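Long-range contacts in cellulase (Bacillus sp. BG-CS10, PDB 5E09), which probably cleaves internal beta-1,4-glucosidic bonds of cellulose, as a halophilic family 5 glycoside hydrolase that also carries a family 46 carbohydrate-binding module: residues 61-66 / 102-107; 219-224 / 263-268; 95-100 / 139-144. All blocks are in the same frame, centred on the assembly; numbering follows the deposited sequence.

Contact 1: 61-66 / 102-107; sequences PVTWEN and LHHDSW
The loop after strand 57-60 and the turn from strand 97-100 into helix 105-110 are laced together here, chiefly by the carboxylate of Asp105 reaching the backbone of Trp64. OD2 of Asp105 offers its syn lone pair to Trp64 N (2.9 Å, N-H...O 161°), and OD1 adds a weak bond to Glu65 N while also accepting from Trp109 NE1. The same OD2 lies near the plane of the Trp64 ring, 3.4 Å from CD1 at its edge, with carboxylate and indole planes only 18° apart. Leu102 brings its CD2 methyl 3.3 Å from Trp64 CD1, the two side chains crossing at about a right angle; Trp64 NE1 bonds Asn101 O. Both connections rise from the C-terminal end of the parallel barrel, the end where family 5 glycosidases form their substrate cleft. Thr63 turns OG1 anti to its carbonyl carbon (chi1 -62°), where it takes the N-H of His104 at 3.0 Å and bonds Asp28 O as well. Nearer the strands, Pro61 lays CB over one face of His103, 3.6 Å from the ring centroid, a CH-pi contact, while His103 ND1 is hydrogen-bonded to Asn101 ND2.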
# COMPACT_ATOMS: atom_id res chain seq x y z
N PRO A 61 -7.81 12.78 5.06
CA PRO A 61 -6.86 13.71 4.47
C PRO A 61 -7.59 14.82 3.73
O PRO A 61 -8.53 14.55 2.98
CB PRO A 61 -6.05 12.84 3.49
CG PRO A 61 -6.87 11.63 3.27
CD PRO A 61 -7.67 11.42 4.52
N VAL A 62 -7.19 16.06 3.97
CA VAL A 62 -7.78 17.19 3.26
C VAL A 62 -6.71 18.10 2.68
O VAL A 62 -5.80 18.52 3.39
CB VAL A 62 -8.70 18.02 4.17
CG1 VAL A 62 -9.38 19.11 3.36
CG2 VAL A 62 -9.74 17.12 4.84
N THR A 63 -6.81 18.38 1.39
CA THR A 63 -5.99 19.40 0.75
C THR A 63 -6.82 20.68 0.69
O THR A 63 -7.93 20.68 0.16
CB THR A 63 -5.53 18.98 -0.65
OG1 THR A 63 -4.71 17.81 -0.55
CG2 THR A 63 -4.73 20.10 -1.31
N TRP A 64 -6.26 21.77 1.22
CA TRP A 64 -7.03 22.99 1.45
C TRP A 64 -6.78 24.11 0.44
O TRP A 64 -7.63 24.98 0.28
CB TRP A 64 -6.75 23.53 2.85
CG TRP A 64 -7.10 22.59 3.95
CD1 TRP A 64 -6.26 21.72 4.58
CD2 TRP A 64 -8.39 22.41 4.55
NE1 TRP A 64 -6.94 21.01 5.53
CE2 TRP A 64 -8.25 21.41 5.53
CE3 TRP A 64 -9.64 22.99 4.34
CZ2 TRP A 64 -9.33 20.98 6.31
CZ3 TRP A 64 -10.70 22.56 5.11
CH2 TRP A 64 -10.54 21.57 6.08
N GLU A 65 -5.62 24.09 -0.21
CA GLU A 65 -5.15 25.22 -1.01
C GLU A 65 -6.17 25.80 -1.99
O GLU A 65 -6.32 27.01 -2.10
CB GLU A 65 -3.89 24.84 -1.80
CG GLU A 65 -3.37 25.99 -2.66
CD GLU A 65 -2.75 25.51 -3.95
OE1 GLU A 65 -1.65 24.91 -3.89
OE2 GLU A 65 -3.35 25.73 -5.02
N ASN A 66 -6.86 24.92 -2.71
CA ASN A 66 -7.82 25.35 -3.72
C ASN A 66 -9.18 25.74 -3.14
O ASN A 66 -10.13 26.00 -3.87
CB ASN A 66 -7.99 24.26 -4.78
CG ASN A 66 -6.78 24.14 -5.69
OD1 ASN A 66 -6.13 25.14 -6.00
ND2 ASN A 66 -6.48 22.93 -6.12
N LEU A 102 -3.78 18.61 7.06
CA LEU A 102 -3.47 19.47 5.94
C LEU A 102 -2.78 18.35 5.15
O LEU A 102 -1.92 17.67 5.72
CB LEU A 102 -2.47 20.55 6.34
CG LEU A 102 -2.91 21.50 7.46
CD1 LEU A 102 -1.80 22.47 7.81
CD2 LEU A 102 -4.18 22.25 7.06
N HIS A 103 -3.11 18.17 3.89
CA HIS A 103 -2.51 17.09 3.13
C HIS A 103 -1.54 17.45 2.03
O HIS A 103 -0.38 17.59 2.29
CB HIS A 103 -3.58 16.14 2.62
CG HIS A 103 -3.10 14.75 2.40
ND1 HIS A 103 -2.90 13.87 3.43
CD2 HIS A 103 -2.79 14.09 1.27
CE1 HIS A 103 -2.48 12.73 2.95
NE2 HIS A 103 -2.42 12.83 1.64
N HIS A 104 -2.00 17.61 0.81
CA HIS A 104 -1.11 17.93 -0.29
C HIS A 104 -0.55 19.32 -0.21
O HIS A 104 0.38 19.67 -0.88
CB HIS A 104 -1.70 17.57 -1.64
CG HIS A 104 -1.78 16.11 -1.86
ND1 HIS A 104 -0.73 15.27 -1.61
CD2 HIS A 104 -2.79 15.32 -2.27
CE1 HIS A 104 -1.09 14.03 -1.87
NE2 HIS A 104 -2.33 14.04 -2.27
N ASP A 105 -1.15 20.11 0.64
CA ASP A 105 -0.66 21.45 0.91
C ASP A 105 0.83 21.42 1.23
O ASP A 105 1.54 22.40 0.99
CB ASP A 105 -1.42 22.08 2.07
CG ASP A 105 -2.91 22.14 1.82
OD1 ASP A 105 -3.34 23.00 1.02
OD2 ASP A 105 -3.65 21.34 2.44
N SER A 106 1.29 20.30 1.78
CA SER A 106 2.69 20.11 2.10
C SER A 106 3.63 20.39 0.92
O SER A 106 4.62 21.10 1.08
CB SER A 106 2.92 18.69 2.60
OG SER A 106 2.57 17.74 1.60
N TRP A 107 3.34 19.82 -0.25
CA TRP A 107 4.23 20.00 -1.39
C TRP A 107 3.70 21.07 -2.35
O TRP A 107 4.42 21.53 -3.23
CB TRP A 107 4.45 18.68 -2.14
CG TRP A 107 3.20 18.08 -2.75
CD1 TRP A 107 2.34 17.21 -2.15
CD2 TRP A 107 2.69 18.32 -4.07
NE1 TRP A 107 1.32 16.89 -3.01
CE2 TRP A 107 1.51 17.55 -4.19
CE3 TRP A 107 3.11 19.09 -5.15
CZ2 TRP A 107 0.74 17.54 -5.37
CZ3 TRP A 107 2.35 19.08 -6.31
CH2 TRP A 107 1.18 18.31 -6.41

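Contact 2: 219-224 / 263-268; sequences LIATVH and NGIPVV
Thr222 and Val268 point to one face of the sheet, Ala221 and Val267 to the other, and the two strands run parallel with these residues as bridge partners. Thr222 carries the one side-chain hydrogen bond of the contact: OG1, swung opposite the backbone N (chi1 -178°), lies 2.8 Å from Val268 O and donates to it. The same oxygen takes the N-H of Val223 at 3.0 Å, and the two donors come from opposite faces of the carbonyl plane, each tilted out of it, so this buried acceptor is gripped by two bonds. Further back, Val268 N donates almost straight to Ala221 O (2.9 Å, 172°), and Ala221 N to Pro266 O.

On the Thr222 face, Ile220 sends its CG2 methyl against CG2 of Val268 at 3.6 Å, the closest apolar approach, while its CG1 meets CG of Pro266 at 4.2 Å, the two side chains crossing at about a right angle. On the Ala221 face the fit is more relaxed. The small CB of Ala221 lies 4.1 Å from Ile265 CG2, and CG2 of Val223 meets CG1 of Val267 at 4.2 Å, the two side chains crossing at a slant. Helices 201-214 and 243-261 pack on this side, Leu207 on Ala221 and Val256 and Phe260 on Val267, whereas Ile220 and Thr222 touch Val191 of strand 190-193. Since helix 243-261 lies in the connection between strands 219-225 and 267-272, the pair forms a beta-alpha-beta crossover unit, the building block of the eight-stranded TIM barrel.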
# COMPACT_ATOMS: atom_id res chain seq x y z
N LEU A 219 0.01 13.82 23.01
CA LEU A 219 0.69 13.90 21.73
C LEU A 219 0.95 12.51 21.16
O LEU A 219 1.22 11.56 21.89
CB LEU A 219 2.00 14.68 21.87
CG LEU A 219 1.92 16.16 22.27
CD1 LEU A 219 3.30 16.77 22.40
CD2 LEU A 219 1.08 16.96 21.30
N ILE A 220 0.84 12.39 19.84
CA ILE A 220 0.99 11.13 19.14
C ILE A 220 1.98 11.28 17.98
O ILE A 220 1.87 12.22 17.20
CB ILE A 220 -0.35 10.63 18.58
CG1 ILE A 220 -1.41 10.56 19.69
CG2 ILE A 220 -0.18 9.28 17.89
CD1 ILE A 220 -2.83 10.60 19.17
N ALA A 221 2.93 10.36 17.89
CA ALA A 221 3.87 10.36 16.77
C ALA A 221 3.24 9.64 15.58
O ALA A 221 2.53 8.66 15.77
CB ALA A 221 5.18 9.70 17.17
N THR A 222 3.49 10.11 14.37
CA THR A 222 3.01 9.37 13.22
C THR A 222 4.07 9.15 12.15
O THR A 222 4.88 10.03 11.85
CB THR A 222 1.79 10.04 12.56
OG1 THR A 222 1.35 9.23 11.46
CG2 THR A 222 2.13 11.44 12.05
N VAL A 223 4.05 7.95 11.57
CA VAL A 223 4.93 7.67 10.45
C VAL A 223 4.16 6.92 9.37
O VAL A 223 3.03 6.48 9.61
CB VAL A 223 6.18 6.85 10.87
CG1 VAL A 223 7.13 7.71 11.68
CG2 VAL A 223 5.78 5.60 11.64
N HIS A 224 4.76 6.81 8.19
CA HIS A 224 4.15 6.12 7.06
C HIS A 224 5.07 5.00 6.61
O HIS A 224 6.28 5.07 6.81
CB HIS A 224 3.89 7.08 5.90
CG HIS A 224 2.81 8.08 6.17
ND1 HIS A 224 2.48 9.08 5.28
CD2 HIS A 224 1.99 8.24 7.24
CE1 HIS A 224 1.50 9.81 5.78
NE2 HIS A 224 1.19 9.33 6.97
N ASN A 263 9.11 4.49 25.31
CA ASN A 263 8.83 5.59 26.21
C ASN A 263 7.33 5.87 26.17
O ASN A 263 6.57 5.10 25.58
CB ASN A 263 9.53 6.87 25.73
CG ASN A 263 11.03 6.67 25.58
OD1 ASN A 263 11.71 6.26 26.51
ND2 ASN A 263 11.54 6.96 24.38
N GLY A 264 6.87 6.95 26.76
CA GLY A 264 5.45 7.21 26.79
C GLY A 264 4.71 7.58 25.53
O GLY A 264 3.51 7.84 25.56
N ILE A 265 5.42 7.63 24.40
CA ILE A 265 4.76 8.08 23.18
C ILE A 265 4.18 7.03 22.23
O ILE A 265 4.90 6.20 21.67
CB ILE A 265 5.79 8.93 22.40
CG1 ILE A 265 6.52 9.88 23.36
CG2 ILE A 265 5.12 9.68 21.26
CD1 ILE A 265 7.55 10.75 22.69
N PRO A 266 2.86 7.08 22.03
CA PRO A 266 2.16 6.14 21.15
C PRO A 266 2.36 6.50 19.68
O PRO A 266 2.48 7.68 19.34
CB PRO A 266 0.70 6.31 21.56
CG PRO A 266 0.61 7.73 21.99
CD PRO A 266 1.94 8.06 22.64
N VAL A 267 2.40 5.48 18.82
CA VAL A 267 2.66 5.68 17.41
C VAL A 267 1.45 5.30 16.55
O VAL A 267 0.81 4.27 16.78
CB VAL A 267 3.89 4.87 16.96
CG1 VAL A 267 4.15 5.05 15.46
CG2 VAL A 267 5.11 5.27 17.77
N VAL A 268 1.15 6.15 15.57
CA VAL A 268 0.20 5.83 14.52
C VAL A 268 0.91 5.72 13.17
O VAL A 268 1.53 6.67 12.67
CB VAL A 268 -0.93 6.88 14.42
CG1 VAL A 268 -1.79 6.59 13.19
CG2 VAL A 268 -1.78 6.88 15.68

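Contact 3: 95-100 / 139-144; sequences DLYVML and SHKLMF
Val98 and Leu142 sit side by side in the tight half of this contact, where strand segments 97-100 and 142-144 run parallel, their axes 4.7 Å apart at closest approach. Val98 N donates to Lys141 O, Met143 N to Val98 O at 2.9 Å and Leu100 N to Met143 O, all close to straight. Leu142 brings CD1 to within 3.8 Å of Val98 CG1 on the face that Leu100 and Phe144 share; Ala91 and Ile88 of helix 78-93 pack there against Val98 and Leu100. On the other face two selenomethionines meet: Met143 holds CG in the crowded position between N and the carbonyl carbon (chi1 73°), which brings that CG 3.4 Å from Val98 O and 3.8 Å from Met99 CB. Its bent end then carries CE back to Tyr97 CB, and Val191 touches both selenomethionines.

On the solvent side the partly exposed Lys141 folds over Tyr97. Their side chains cross at about a right angle, and the lysine, bent at three torsions, lays CD over one face of the ring, toward its rim, 3.8 Å from the centroid, a CH-pi contact. Its NZ bonds Leu96 O at 3.1 Å from above the carbonyl plane, and exposed Asp95, which closes helix 78-93 in a Schellman motif, keeps OD1 4.7 Å from Lys141 NZ, too far for a salt bridge. Tyr97 OH bonds Asp16. An alanine in place of Lys141 has neither the chain over Tyr97 nor the ammonium, and would probably leave a gap over that ring face and Leu96 O without this donor. Helix 117-134 lies in the connection between the two strands, making them a beta-alpha-beta crossover unit of the TIM barrel, with Lys141 and Tyr97 at their N-terminal end.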
# COMPACT_ATOMS: atom_id res chain seq x y z
N ASP A 95 -19.21 6.25 16.11
CA ASP A 95 -18.28 6.01 17.22
C ASP A 95 -16.85 5.75 16.74
O ASP A 95 -16.05 5.11 17.43
CB ASP A 95 -18.77 4.84 18.09
CG ASP A 95 -20.01 5.18 18.90
OD1 ASP A 95 -20.32 6.39 19.02
OD2 ASP A 95 -20.67 4.25 19.42
N LEU A 96 -16.52 6.26 15.56
CA LEU A 96 -15.16 6.18 15.05
C LEU A 96 -14.28 7.28 15.64
O LEU A 96 -14.77 8.36 15.97
CB LEU A 96 -15.14 6.28 13.52
CG LEU A 96 -15.84 5.19 12.72
CD1 LEU A 96 -15.92 5.58 11.24
CD2 LEU A 96 -15.12 3.87 12.89
N TYR A 97 -12.99 7.00 15.78
CA TYR A 97 -12.02 8.07 15.98
C TYR A 97 -11.73 8.68 14.62
O TYR A 97 -11.74 7.96 13.61
CB TYR A 97 -10.73 7.56 16.62
CG TYR A 97 -10.85 7.05 18.04
CD1 TYR A 97 -11.26 5.75 18.31
CD2 TYR A 97 -10.52 7.87 19.11
CE1 TYR A 97 -11.35 5.27 19.61
CE2 TYR A 97 -10.60 7.41 20.42
CZ TYR A 97 -11.02 6.11 20.66
OH TYR A 97 -11.11 5.65 21.95
N VAL A 98 -11.47 9.98 14.58
CA VAL A 98 -11.19 10.68 13.32
C VAL A 98 -9.87 11.46 13.41
O VAL A 98 -9.60 12.11 14.41
CB VAL A 98 -12.33 11.64 12.95
CG1 VAL A 98 -12.03 12.36 11.63
CG2 VAL A 98 -13.64 10.89 12.86
N MSE A 99 -9.06 11.38 12.36
CA MSE A 99 -7.85 12.20 12.25
C MSE A 99 -8.00 13.15 11.07
O MSE A 99 -8.29 12.72 9.95
CB MSE A 99 -6.59 11.33 12.08
CG MSE A 99 -5.30 12.15 11.91
SE MSE A 99 -3.65 11.12 11.66
CE MSE A 99 -3.97 9.74 13.01
N LEU A 100 -7.81 14.44 11.32
CA LEU A 100 -7.94 15.47 10.28
C LEU A 100 -6.62 16.22 10.07
O LEU A 100 -5.92 16.54 11.04
CB LEU A 100 -9.05 16.45 10.64
CG LEU A 100 -9.29 17.61 9.68
CD1 LEU A 100 -9.88 17.09 8.39
CD2 LEU A 100 -10.19 18.67 10.30
N SER A 139 -15.98 16.23 19.95
CA SER A 139 -15.44 15.18 20.81
C SER A 139 -13.92 15.04 20.73
O SER A 139 -13.30 15.41 19.73
CB SER A 139 -16.09 13.85 20.46
OG SER A 139 -15.52 12.79 21.21
N HIS A 140 -13.33 14.48 21.79
CA HIS A 140 -11.89 14.24 21.83
C HIS A 140 -11.49 13.10 20.91
O HIS A 140 -10.30 12.90 20.65
CB HIS A 140 -11.43 13.95 23.26
CG HIS A 140 -11.20 15.18 24.08
ND1 HIS A 140 -11.01 15.14 25.45
CD2 HIS A 140 -11.12 16.49 23.73
CE1 HIS A 140 -10.83 16.37 25.90
NE2 HIS A 140 -10.89 17.21 24.88
N LYS A 141 -12.48 12.37 20.41
CA LYS A 141 -12.23 11.30 19.45
C LYS A 141 -11.78 11.88 18.10
O LYS A 141 -11.30 11.15 17.23
CB LYS A 141 -13.47 10.42 19.29
CG LYS A 141 -13.89 9.70 20.58
CD LYS A 141 -14.18 8.22 20.33
CE LYS A 141 -15.65 7.95 20.02
NZ LYS A 141 -16.14 8.51 18.71
N LEU A 142 -11.95 13.19 17.94
CA LEU A 142 -11.39 13.89 16.78
C LEU A 142 -10.02 14.46 17.15
O LEU A 142 -9.87 15.16 18.16
CB LEU A 142 -12.33 14.99 16.30
CG LEU A 142 -11.78 15.98 15.28
CD1 LEU A 142 -11.53 15.30 13.95
CD2 LEU A 142 -12.73 17.15 15.12
N MSE A 143 -9.02 14.15 16.33
CA MSE A 143 -7.65 14.58 16.56
C MSE A 143 -7.11 15.28 15.32
O MSE A 143 -7.56 15.03 14.20
CB MSE A 143 -6.77 13.38 16.93
CG MSE A 143 -6.47 12.45 15.75
SE MSE A 143 -5.94 10.67 16.32
CE MSE A 143 -7.73 9.92 16.57
N PHE A 144 -6.12 16.15 15.52
CA PHE A 144 -5.52 16.92 14.44
C PHE A 144 -4.09 16.47 14.18
O PHE A 144 -3.33 16.28 15.13
CB PHE A 144 -5.50 18.42 14.78
CG PHE A 144 -6.85 19.02 14.99
CD1 PHE A 144 -7.99 18.48 14.39
CD2 PHE A 144 -6.99 20.17 15.76
CE1 PHE A 144 -9.24 19.06 14.58
CE2 PHE A 144 -8.24 20.75 15.95
CZ PHE A 144 -9.36 20.20 15.36

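In the fold
All three contacts belong to the closed eight-stranded barrel of the cellulase domain. Contact 3 joins its third and fourth strands and contact 2 its sixth and seventh, with centres about 16 Å apart; they meet inside the barrel, where Val268 CG1 lies 3.8 Å from Met99 CE. Contact 1 lies beyond the ends of strands 57-60 and 97-100, its centre about 19 Å from that of contact 3, touching it through Val62 and Leu100. Along the chain the segments of contacts 1 and 3 alternate, whereas contact 2 follows both. Strand pairing thus builds the barrel wall and core, and contact 1 ties together loops at the end where this family places its substrate cleft.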